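Local structure of serpin-12 (6CJ7) at residues F25-M28 with A29-Q32; A37-P40 with F41-T44; T58-E61 with I62-L66; I76-K79 with V80-I84. The protein belongs to the serpin family of serine protease inhibitors and controls the prophenoloxidase activation system in the larval hemolymph of Manduca sexta. All blocks are in the same frame, centred on the assembly; numbering follows the deposited sequence.

Interaction 1: F25-M28 with A29-Q32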
loop_
_atom_site.group_PDB
_atom_site.type_symbol
_atom_site.label_atom_id
_atom_site.label_comp_id
_atom_site.label_asym_id
_atom_site.label_seq_id
_atom_site.Cartn_x
_atom_site.Cartn_y
_atom_site.Cartn_z
ATOM N N PHE A 25 -0.027 4.587 -7.631
ATOM C CA PHE A 25 -0.341 5.571 -6.595
ATOM C C PHE A 25 -0.197 6.988 -7.127
ATOM O O PHE A 25 -1.057 7.842 -6.891
ATOM C CB PHE A 25 0.566 5.362 -5.380
ATOM C CG PHE A 25 0.348 6.380 -4.279
ATOM C CD1 PHE A 25 -0.679 6.216 -3.354
ATOM C CD2 PHE A 25 1.164 7.494 -4.181
ATOM C CE1 PHE A 25 -0.885 7.165 -2.338
ATOM C CE2 PHE A 25 0.957 8.457 -3.172
ATOM C CZ PHE A 25 -0.061 8.280 -2.252
ATOM N N LYS A 26 0.891 7.260 -7.854
ATOM C CA LYS A 26 1.098 8.605 -8.379
ATOM C C LYS A 26 0.029 8.968 -9.396
ATOM O O LYS A 26 -0.425 10.119 -9.438
ATOM C CB LYS A 26 2.494 8.728 -8.990
ATOM C CG LYS A 26 3.616 8.713 -7.941
ATOM C CD LYS A 26 4.932 9.163 -8.542
ATOM C CE LYS A 26 6.040 9.187 -7.495
ATOM N NZ LYS A 26 7.239 9.892 -8.043
ATOM N N GLN A 27 -0.383 8.002 -10.222
ATOM C CA GLN A 27 -1.454 8.270 -11.181
ATOM C C GLN A 27 -2.747 8.633 -10.465
ATOM O O GLN A 27 -3.398 9.627 -10.810
ATOM C CB GLN A 27 -1.660 7.066 -12.104
ATOM C CG GLN A 27 -2.807 7.244 -13.113
ATOM C CD GLN A 27 -2.573 8.404 -14.057
ATOM O OE1 GLN A 27 -1.461 8.610 -14.542
ATOM N NE2 GLN A 27 -3.618 9.177 -14.313
ATOM N N MET A 28 -3.099 7.855 -9.448
ATOM C CA MET A 28 -4.306 8.110 -8.671
ATOM C C MET A 28 -4.269 9.477 -7.985
ATOM O O MET A 28 -5.309 10.107 -7.795
ATOM C CB MET A 28 -4.516 7.007 -7.632
ATOM C CG MET A 28 -4.710 5.622 -8.226
ATOM S SD MET A 28 -4.825 4.334 -6.970
ATOM C CE MET A 28 -6.576 4.382 -6.596
ATOM N N ALA A 29 -3.075 9.934 -7.615
ATOM C CA ALA A 29 -2.931 11.223 -6.950
ATOM C C ALA A 29 -3.192 12.400 -7.887
ATOM O O ALA A 29 -3.641 13.457 -7.436
ATOM C CB ALA A 29 -1.535 11.329 -6.330
ATOM N N THR A 30 -2.923 12.250 -9.187
ATOM C CA THR A 30 -3.172 13.349 -10.110
ATOM C C THR A 30 -4.646 13.513 -10.443
ATOM O O THR A 30 -5.025 14.551 -11.001
ATOM C CB THR A 30 -2.404 13.159 -11.423
ATOM O OG1 THR A 30 -3.002 12.096 -12.180
ATOM C CG2 THR A 30 -0.947 12.842 -11.165
ATOM N N GLU A 31 -5.484 12.526 -10.122
ATOM C CA GLU A 31 -6.872 12.513 -10.571
ATOM C C GLU A 31 -7.874 12.902 -9.496
ATOM O O GLU A 31 -9.057 13.079 -9.809
ATOM C CB GLU A 31 -7.243 11.127 -11.094
ATOM C CG GLU A 31 -6.464 10.699 -12.307
ATOM C CD GLU A 31 -6.639 9.229 -12.592
ATOM O OE1 GLU A 31 -7.511 8.602 -11.953
ATOM O OE2 GLU A 31 -5.905 8.700 -13.447
ATOM N N GLN A 32 -7.446 13.025 -8.245
ATOM C CA GLN A 32 -8.350 13.416 -7.179
ATOM C C GLN A 32 -7.540 14.148 -6.120
ATOM O O GLN A 32 -6.327 13.966 -6.005
ATOM C CB GLN A 32 -9.062 12.194 -6.582
ATOM C CG GLN A 32 -8.102 11.126 -6.083
ATOM C CD GLN A 32 -8.801 9.853 -5.642
ATOM O OE1 GLN A 32 -9.045 9.642 -4.452
ATOM N NE2 GLN A 32 -9.116 8.988 -6.602
#

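Interaction 2: A37-P40 with F41-T44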
loop_
_atom_site.group_PDB
_atom_site.type_symbol
_atom_site.label_atom_id
_atom_site.label_comp_id
_atom_site.label_asym_id
_atom_site.label_seq_id
_atom_site.Cartn_x
_atom_site.Cartn_y
_atom_site.Cartn_z
ATOM N N ALA A 37 -4.328 7.009 0.120
ATOM C CA ALA A 37 -3.491 5.984 0.730
ATOM C C ALA A 37 -3.581 4.718 -0.100
ATOM O O ALA A 37 -4.667 4.357 -0.561
ATOM C CB ALA A 37 -3.932 5.690 2.164
ATOM N N ALA A 38 -2.444 4.047 -0.286
ATOM C CA ALA A 38 -2.425 2.778 -0.997
ATOM C C ALA A 38 -1.112 2.086 -0.696
ATOM O O ALA A 38 -0.145 2.713 -0.251
ATOM C CB ALA A 38 -2.582 2.951 -2.510
ATOM N N SER A 39 -1.081 0.786 -0.953
ATOM C CA SER A 39 0.153 0.020 -0.776
ATOM C C SER A 39 0.775 -0.315 -2.121
ATOM O O SER A 39 0.220 -1.145 -2.851
ATOM C CB SER A 39 -0.123 -1.267 -0.007
ATOM O OG SER A 39 1.061 -2.084 0.004
ATOM N N PRO A 40 1.923 0.266 -2.493
ATOM C CA PRO A 40 2.600 -0.196 -3.718
ATOM C C PRO A 40 2.912 -1.677 -3.685
ATOM O O PRO A 40 2.870 -2.340 -4.733
ATOM C CB PRO A 40 3.877 0.656 -3.763
ATOM C CG PRO A 40 3.493 1.911 -2.995
ATOM C CD PRO A 40 2.619 1.406 -1.871
ATOM N N PHE A 41 3.203 -2.217 -2.498
ATOM C CA PHE A 41 3.435 -3.651 -2.345
ATOM C C PHE A 41 2.205 -4.464 -2.763
ATOM O O PHE A 41 2.303 -5.360 -3.618
ATOM C CB PHE A 41 3.853 -3.926 -0.890
ATOM C CG PHE A 41 3.970 -5.371 -0.540
ATOM C CD1 PHE A 41 4.974 -6.152 -1.094
ATOM C CD2 PHE A 41 3.088 -5.954 0.349
ATOM C CE1 PHE A 41 5.087 -7.497 -0.772
ATOM C CE2 PHE A 41 3.197 -7.296 0.682
ATOM C CZ PHE A 41 4.200 -8.065 0.122
ATOM N N SER A 42 1.032 -4.141 -2.204
ATOM C CA SER A 42 -0.174 -4.908 -2.511
ATOM C C SER A 42 -0.549 -4.792 -3.978
ATOM O O SER A 42 -1.013 -5.762 -4.584
ATOM C CB SER A 42 -1.360 -4.424 -1.669
ATOM O OG SER A 42 -1.093 -4.452 -0.292
ATOM N N ILE A 43 -0.399 -3.602 -4.554
ATOM C CA ILE A 43 -0.789 -3.417 -5.950
ATOM C C ILE A 43 0.150 -4.194 -6.865
ATOM O O ILE A 43 -0.284 -4.791 -7.858
ATOM C CB ILE A 43 -0.828 -1.918 -6.298
ATOM C CG1 ILE A 43 -1.912 -1.224 -5.483
ATOM C CG2 ILE A 43 -1.041 -1.721 -7.795
ATOM C CD1 ILE A 43 -1.867 0.294 -5.552
ATOM N N THR A 44 1.446 -4.214 -6.543
ATOM C CA THR A 44 2.392 -4.996 -7.335
ATOM C C THR A 44 2.135 -6.492 -7.175
ATOM O O THR A 44 2.180 -7.241 -8.162
ATOM C CB THR A 44 3.832 -4.634 -6.937
ATOM O OG1 THR A 44 4.027 -3.218 -7.065
ATOM C CG2 THR A 44 4.835 -5.335 -7.848
#

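Interaction 3: T58-E61 with I62-L66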
loop_
_atom_site.group_PDB
_atom_site.type_symbol
_atom_site.label_atom_id
_atom_site.label_comp_id
_atom_site.label_asym_id
_atom_site.label_seq_id
_atom_site.Cartn_x
_atom_site.Cartn_y
_atom_site.Cartn_z
ATOM N N THR A 58 -1.523 -10.749 -22.793
ATOM C CA THR A 58 -1.708 -10.411 -21.383
ATOM C C THR A 58 -0.396 -10.509 -20.617
ATOM O O THR A 58 -0.081 -9.643 -19.790
ATOM C CB THR A 58 -2.764 -11.329 -20.763
ATOM O OG1 THR A 58 -3.975 -11.222 -21.537
ATOM C CG2 THR A 58 -3.061 -10.950 -19.307
ATOM N N LEU A 59 0.361 -11.574 -20.858
ATOM C CA LEU A 59 1.670 -11.711 -20.230
ATOM C C LEU A 59 2.593 -10.571 -20.637
ATOM O O LEU A 59 3.334 -10.034 -19.805
ATOM C CB LEU A 59 2.273 -13.064 -20.611
ATOM C CG LEU A 59 3.698 -13.407 -20.148
ATOM C CD1 LEU A 59 3.789 -13.432 -18.605
ATOM C CD2 LEU A 59 4.116 -14.734 -20.746
ATOM N N ASP A 60 2.552 -10.186 -21.915
ATOM C CA ASP A 60 3.393 -9.102 -22.416
ATOM C C ASP A 60 3.073 -7.791 -21.701
ATOM O O ASP A 60 3.978 -7.090 -21.231
ATOM C CB ASP A 60 3.202 -8.962 -23.933
ATOM C CG ASP A 60 3.926 -7.750 -24.509
ATOM O OD1 ASP A 60 5.174 -7.754 -24.549
ATOM O OD2 ASP A 60 3.246 -6.792 -24.937
ATOM N N GLU A 61 1.777 -7.460 -21.588
ATOM C CA GLU A 61 1.361 -6.243 -20.892
ATOM C C GLU A 61 1.835 -6.239 -19.449
ATOM O O GLU A 61 2.337 -5.222 -18.954
ATOM C CB GLU A 61 -0.166 -6.097 -20.935
ATOM C CG GLU A 61 -0.704 -5.582 -22.266
ATOM C CD GLU A 61 -2.180 -5.168 -22.224
ATOM O OE1 GLU A 61 -2.869 -5.420 -21.212
ATOM O OE2 GLU A 61 -2.655 -4.585 -23.224
ATOM N N ILE A 62 1.641 -7.354 -18.743
ATOM C CA ILE A 62 2.006 -7.385 -17.325
ATOM C C ILE A 62 3.516 -7.301 -17.159
ATOM O O ILE A 62 4.020 -6.589 -16.279
ATOM C CB ILE A 62 1.436 -8.643 -16.658
ATOM C CG1 ILE A 62 -0.087 -8.590 -16.657
ATOM C CG2 ILE A 62 1.969 -8.786 -15.224
ATOM C CD1 ILE A 62 -0.723 -9.913 -16.232
ATOM N N THR A 63 4.262 -8.030 -17.991
ATOM C CA THR A 63 5.718 -8.006 -17.888
ATOM C C THR A 63 6.267 -6.604 -18.135
ATOM O O THR A 63 7.156 -6.134 -17.407
ATOM C CB THR A 63 6.302 -9.023 -18.866
ATOM O OG1 THR A 63 5.851 -10.325 -18.477
ATOM C CG2 THR A 63 7.813 -8.977 -18.833
ATOM N N ARG A 64 5.713 -5.899 -19.127
ATOM C CA ARG A 64 6.136 -4.530 -19.387
ATOM C C ARG A 64 5.813 -3.622 -18.209
ATOM O O ARG A 64 6.601 -2.733 -17.869
ATOM C CB ARG A 64 5.467 -4.003 -20.658
ATOM C CG ARG A 64 5.950 -4.699 -21.918
ATOM C CD ARG A 64 5.115 -4.301 -23.108
ATOM N NE ARG A 64 5.651 -4.871 -24.334
ATOM C CZ ARG A 64 6.454 -4.208 -25.149
ATOM N NH1 ARG A 64 6.793 -2.951 -24.864
ATOM N NH2 ARG A 64 6.899 -4.798 -26.252
ATOM N N ALA A 65 4.656 -3.827 -17.577
ATOM C CA ALA A 65 4.255 -2.952 -16.475
ATOM C C ALA A 65 5.105 -3.195 -15.238
ATOM O O ALA A 65 5.495 -2.245 -14.552
ATOM C CB ALA A 65 2.773 -3.155 -16.157
ATOM N N LEU A 66 5.392 -4.458 -14.932
ATOM C CA LEU A 66 6.156 -4.779 -13.729
ATOM C C LEU A 66 7.647 -4.566 -13.912
ATOM O O LEU A 66 8.357 -4.340 -12.923
ATOM C CB LEU A 66 5.920 -6.229 -13.316
ATOM C CG LEU A 66 4.547 -6.641 -12.802
ATOM C CD1 LEU A 66 4.486 -8.157 -12.704
ATOM C CD2 LEU A 66 4.265 -5.991 -11.453
#

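Interaction 4: I76-K79 with V80-I84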
loop_
_atom_site.group_PDB
_atom_site.type_symbol
_atom_site.label_atom_id
_atom_site.label_comp_id
_atom_site.label_asym_id
_atom_site.label_seq_id
_atom_site.Cartn_x
_atom_site.Cartn_y
_atom_site.Cartn_z
ATOM N N ILE A 76 11.419 -12.639 -6.034
ATOM C CA ILE A 76 11.509 -11.428 -5.226
ATOM C C ILE A 76 10.445 -11.438 -4.142
ATOM O O ILE A 76 10.732 -11.199 -2.964
ATOM C CB ILE A 76 11.403 -10.178 -6.116
ATOM C CG1 ILE A 76 12.739 -9.930 -6.820
ATOM C CG2 ILE A 76 10.976 -8.949 -5.296
ATOM C CD1 ILE A 76 12.627 -9.057 -8.045
ATOM N N PHE A 77 9.198 -11.735 -4.510
ATOM C CA PHE A 77 8.158 -11.621 -3.499
ATOM C C PHE A 77 8.151 -12.792 -2.532
ATOM O O PHE A 77 7.723 -12.614 -1.385
ATOM C CB PHE A 77 6.801 -11.398 -4.167
ATOM C CG PHE A 77 6.681 -10.023 -4.741
ATOM C CD1 PHE A 77 6.614 -8.920 -3.904
ATOM C CD2 PHE A 77 6.740 -9.815 -6.104
ATOM C CE1 PHE A 77 6.538 -7.643 -4.418
ATOM C CE2 PHE A 77 6.677 -8.537 -6.622
ATOM C CZ PHE A 77 6.573 -7.454 -5.781
ATOM N N LYS A 78 8.686 -13.955 -2.919
ATOM C CA LYS A 78 8.868 -14.994 -1.916
ATOM C C LYS A 78 9.774 -14.495 -0.801
ATOM O O LYS A 78 9.479 -14.691 0.385
ATOM C CB LYS A 78 9.432 -16.275 -2.544
ATOM C CG LYS A 78 9.595 -17.420 -1.541
ATOM C CD LYS A 78 10.013 -18.711 -2.244
ATOM C CE LYS A 78 10.299 -19.807 -1.241
ATOM N NZ LYS A 78 11.743 -19.819 -0.860
ATOM N N LYS A 79 10.858 -13.800 -1.160
ATOM C CA LYS A 79 11.794 -13.345 -0.136
ATOM C C LYS A 79 11.212 -12.193 0.669
ATOM O O LYS A 79 11.403 -12.132 1.887
ATOM C CB LYS A 79 13.123 -12.935 -0.755
ATOM C CG LYS A 79 14.220 -12.855 0.288
ATOM C CD LYS A 79 15.530 -12.332 -0.261
ATOM C CE LYS A 79 16.470 -12.042 0.889
ATOM N NZ LYS A 79 15.763 -11.207 1.907
ATOM N N VAL A 80 10.499 -11.265 0.012
ATOM C CA VAL A 80 9.872 -10.169 0.755
ATOM C C VAL A 80 8.908 -10.723 1.790
ATOM O O VAL A 80 8.878 -10.278 2.952
ATOM C CB VAL A 80 9.164 -9.205 -0.217
ATOM C CG1 VAL A 80 8.306 -8.192 0.566
ATOM C CG2 VAL A 80 10.184 -8.504 -1.102
ATOM N N ASN A 81 8.112 -11.709 1.390
ATOM C CA ASN A 81 7.171 -12.308 2.322
ATOM C C ASN A 81 7.889 -13.085 3.421
ATOM O O ASN A 81 7.453 -13.068 4.574
ATOM C CB ASN A 81 6.191 -13.193 1.563
ATOM C CG ASN A 81 5.073 -12.385 0.932
ATOM O OD1 ASN A 81 4.514 -11.497 1.576
ATOM N ND2 ASN A 81 4.748 -12.674 -0.333
ATOM N N GLU A 82 8.984 -13.775 3.084
ATOM C CA GLU A 82 9.770 -14.457 4.105
ATOM C C GLU A 82 10.311 -13.479 5.136
ATOM O O GLU A 82 10.300 -13.766 6.340
ATOM C CB GLU A 82 10.915 -15.227 3.454
ATOM C CG GLU A 82 10.494 -16.586 2.931
ATOM C CD GLU A 82 11.526 -17.204 2.006
ATOM O OE1 GLU A 82 12.581 -16.573 1.777
ATOM O OE2 GLU A 82 11.283 -18.330 1.517
ATOM N N GLU A 83 10.797 -12.321 4.689
ATOM C CA GLU A 83 11.336 -11.373 5.657
ATOM C C GLU A 83 10.240 -10.810 6.551
ATOM O O GLU A 83 10.488 -10.549 7.736
ATOM C CB GLU A 83 12.081 -10.230 4.963
ATOM C CG GLU A 83 13.381 -10.619 4.267
ATOM C CD GLU A 83 14.350 -11.407 5.148
ATOM O OE1 GLU A 83 15.083 -12.237 4.577
ATOM O OE2 GLU A 83 14.399 -11.215 6.376
ATOM N N ILE A 84 9.035 -10.616 6.011
ATOM C CA ILE A 84 7.917 -10.180 6.847
ATOM C C ILE A 84 7.580 -11.243 7.889
ATOM O O ILE A 84 7.444 -10.950 9.082
ATOM C CB ILE A 84 6.695 -9.850 5.971
ATOM C CG1 ILE A 84 6.931 -8.557 5.197
ATOM C CG2 ILE A 84 5.453 -9.761 6.824
ATOM C CD1 ILE A 84 5.953 -8.359 4.032
#

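Interaction 1: F25-M28 with A29-Q32
The hydroxyl of Thr30 turns back on its own helix and gives its proton to the carbonyl oxygen of Gln27, with OG1 2.9 Å from that O, in the carbonyl plane and on a lone pair. The torsion that makes this possible sets OG1 between the backbone N and the carbonyl carbon (chi1 72°), and it leaves methyl CG2 facing Lys26 O at 3.3 Å. One turn along, the amide of Gln27 and the carboxylate of Glu31 meet with their planes 54° apart. Gln27 reaches the carboxylate through a bend at chi2 (62°), but NE2 is modelled only 2.5 Å from Glu31 OE2, so the exact length of this bond is doubtful. The same OE2 also forms a salt bridge with Lys289. These pairs lie near the C-terminal end of helix 19-31, the first helix of this serpin. Ala29 N bonds Phe25 O at 3.0 Å, whereas Glu31 N reaches Met28 O only weakly. Arg376 binds two carbonyls near this end, its NH1 bonding Ala29 O and its NH2 Gln32 O. The ammonium group of Lys26 bonds Leu252 O. Farther out, CG of Gln32 comes to 3.4 Å from Met28 O, Met28 packs on Val286 of helix 284-289, and the buried Phe25 and Ala29 rest on Leu36 and Leu249.

Interaction 2: A37-P40 with F41-T44
Ser39 and Ser42 face each other across the first turn of a helix, their OG atoms 3.2 Å apart and CB of Ser39 3.3 Å from Ser42 OG. Standing opposite its own amide nitrogen (chi1 173°), the Ser39 hydroxyl lies ahead of the helix and accepts from Ser42 N at 3.0 Å in a nearly straight bond of 167°, the classic N-cap. Its proton goes elsewhere, to Leu372 O of strand 370-377, while Ser39 N is bound to His320 NE2. The Phe41 ring is turned so that Ser39 OG sits at its edge, near the ring plane. On the other flank Ile43 swings back alongside the incoming strand and sets CD1 4.1 Å from Ala38 CB. Thr44 grips Pro40 O twice, its N at 3.0 Å and its OG1 at 2.7 Å, from opposite faces of the carbonyl plane; OG1 in turn accepts from Gly21 N. With an alanine at Ser39, Ser42 N at the start of the helix would probably be left without its capping acceptor and Leu372 O without its donor. Every residue in the contact is buried. A Ser-Pro-x-Ser sequence opening this helix beside a histidine of strand 317-326 corresponds to the serpin shutter, the region under the central sheet where strands part when the reactive loop inserts.

Interaction 3: T58-E61 with I62-L66
Arg64 lies over the backbone carbonyl of Asp60, its CG 3.2 Å from Asp60 O, and extends from there to the carboxylate of the same residue. The side chain leaves with CG opposite its own carbonyl carbon (chi1 -68°), which aims the stretched chain back along the helix, and NE donates to Asp60 OD1 at 2.9 Å. OD1 is met on its syn side, 29° out of the carboxylate plane, yet close to the plane of the guanidinium group, so the aspartate comes in at the guanidinium's edge. The two flat groups are steeply turned, 70° apart, and the pair is held through NE: a single-donor salt bridge. One step round the helix, Thr63 uses its hydroxyl in a different way. OG1 gives its proton to Leu59 O at 2.9 Å from above the carbonyl plane, while Thr63 N reaches that oxygen from the other face; OG1 also accepts from Gln51 NE2. Both are i to i+4 contacts within helix 56-66, which packs on helix 40-51 of the serpin body. On the inward side the methyl groups meet: Thr58 and Ile62 lie side by side, with CG2 of the threonine 4.0 Å from CD1 of the isoleucine, and both touch Ile295. The polar ends of this flank look outside the helix, Thr58 OG1 accepting from Glu301 N and Glu61 OE1 bonded to Ser294 OG. Leu59 lays CD1 3.7 Å from Thr63 OG1 and rests on Ala54.

Interaction 4: I76-K79 with V80-I84
The Phe77 ring meets Val80 obliquely, CD1 lying 4.5 Å from Val80 CB, and Phe41, Thr44 and Ile45 of helix 40-51 also pack against it. A second flat group, the amide of Asn81, sits one turn from Phe77 with ND2 3.2 Å from Phe77 O, and that nitrogen is bonded to Asn118 O. Two carboxylates complete the set. Glu82 takes Lys78 NZ on the syn side of OE2, at 2.8 Å and 21° out of the carboxylate plane. The lysine chain runs straight until chi4, where a turn (-92°) brings the ammonium group across to its partner. Glu83 is approached differently: Lys79 lies alongside it and sets NZ 2.9 Å from OE1, on the anti side, while OE2 goes to Lys86 in a further salt bridge. A leucine in place of Glu82 would probably leave the Lys78 ammonium group without its counter-charge and free to swing into solvent. Beneath the charges, backbone bonds repeat at four-residue spacing, as from Val80 N to Ile76 O at 3.0 Å, and the methyl groups CG2 of Ile76 and CG2 of Val80 stand 4.3 Å apart. Two successive i to i+4 lysine-glutamate bridges, with the buried Phe77 and Val80 turned to helix 40-51, mark helix 70-85 as an amphipathic helix of the serpin fold.

Each contact is local, made within one unbroken stretch of chain, so the four run in series from the N terminus and none nests in or crosses another. Interaction 1 ends helix 19-31, whose Phe25 then reaches interaction 2, its CD1 3.9 Å from Ala38 CB on the strand that follows. Interaction 2 is the hub, near the centre of the chain. Its Thr44 CG2 touches Leu66 CD2 of interaction 3 at 3.7 Å, and Phe41 CE1 touches Val80 CG1 of interaction 4 at 3.6 Å. Strand 36-38 thus meets helix 19-31, and helix 40-51 meets helices 56-66 and 70-85. Interactions 1 and 4 lie on opposite sides of the chain's centre, about 28 Å between centres.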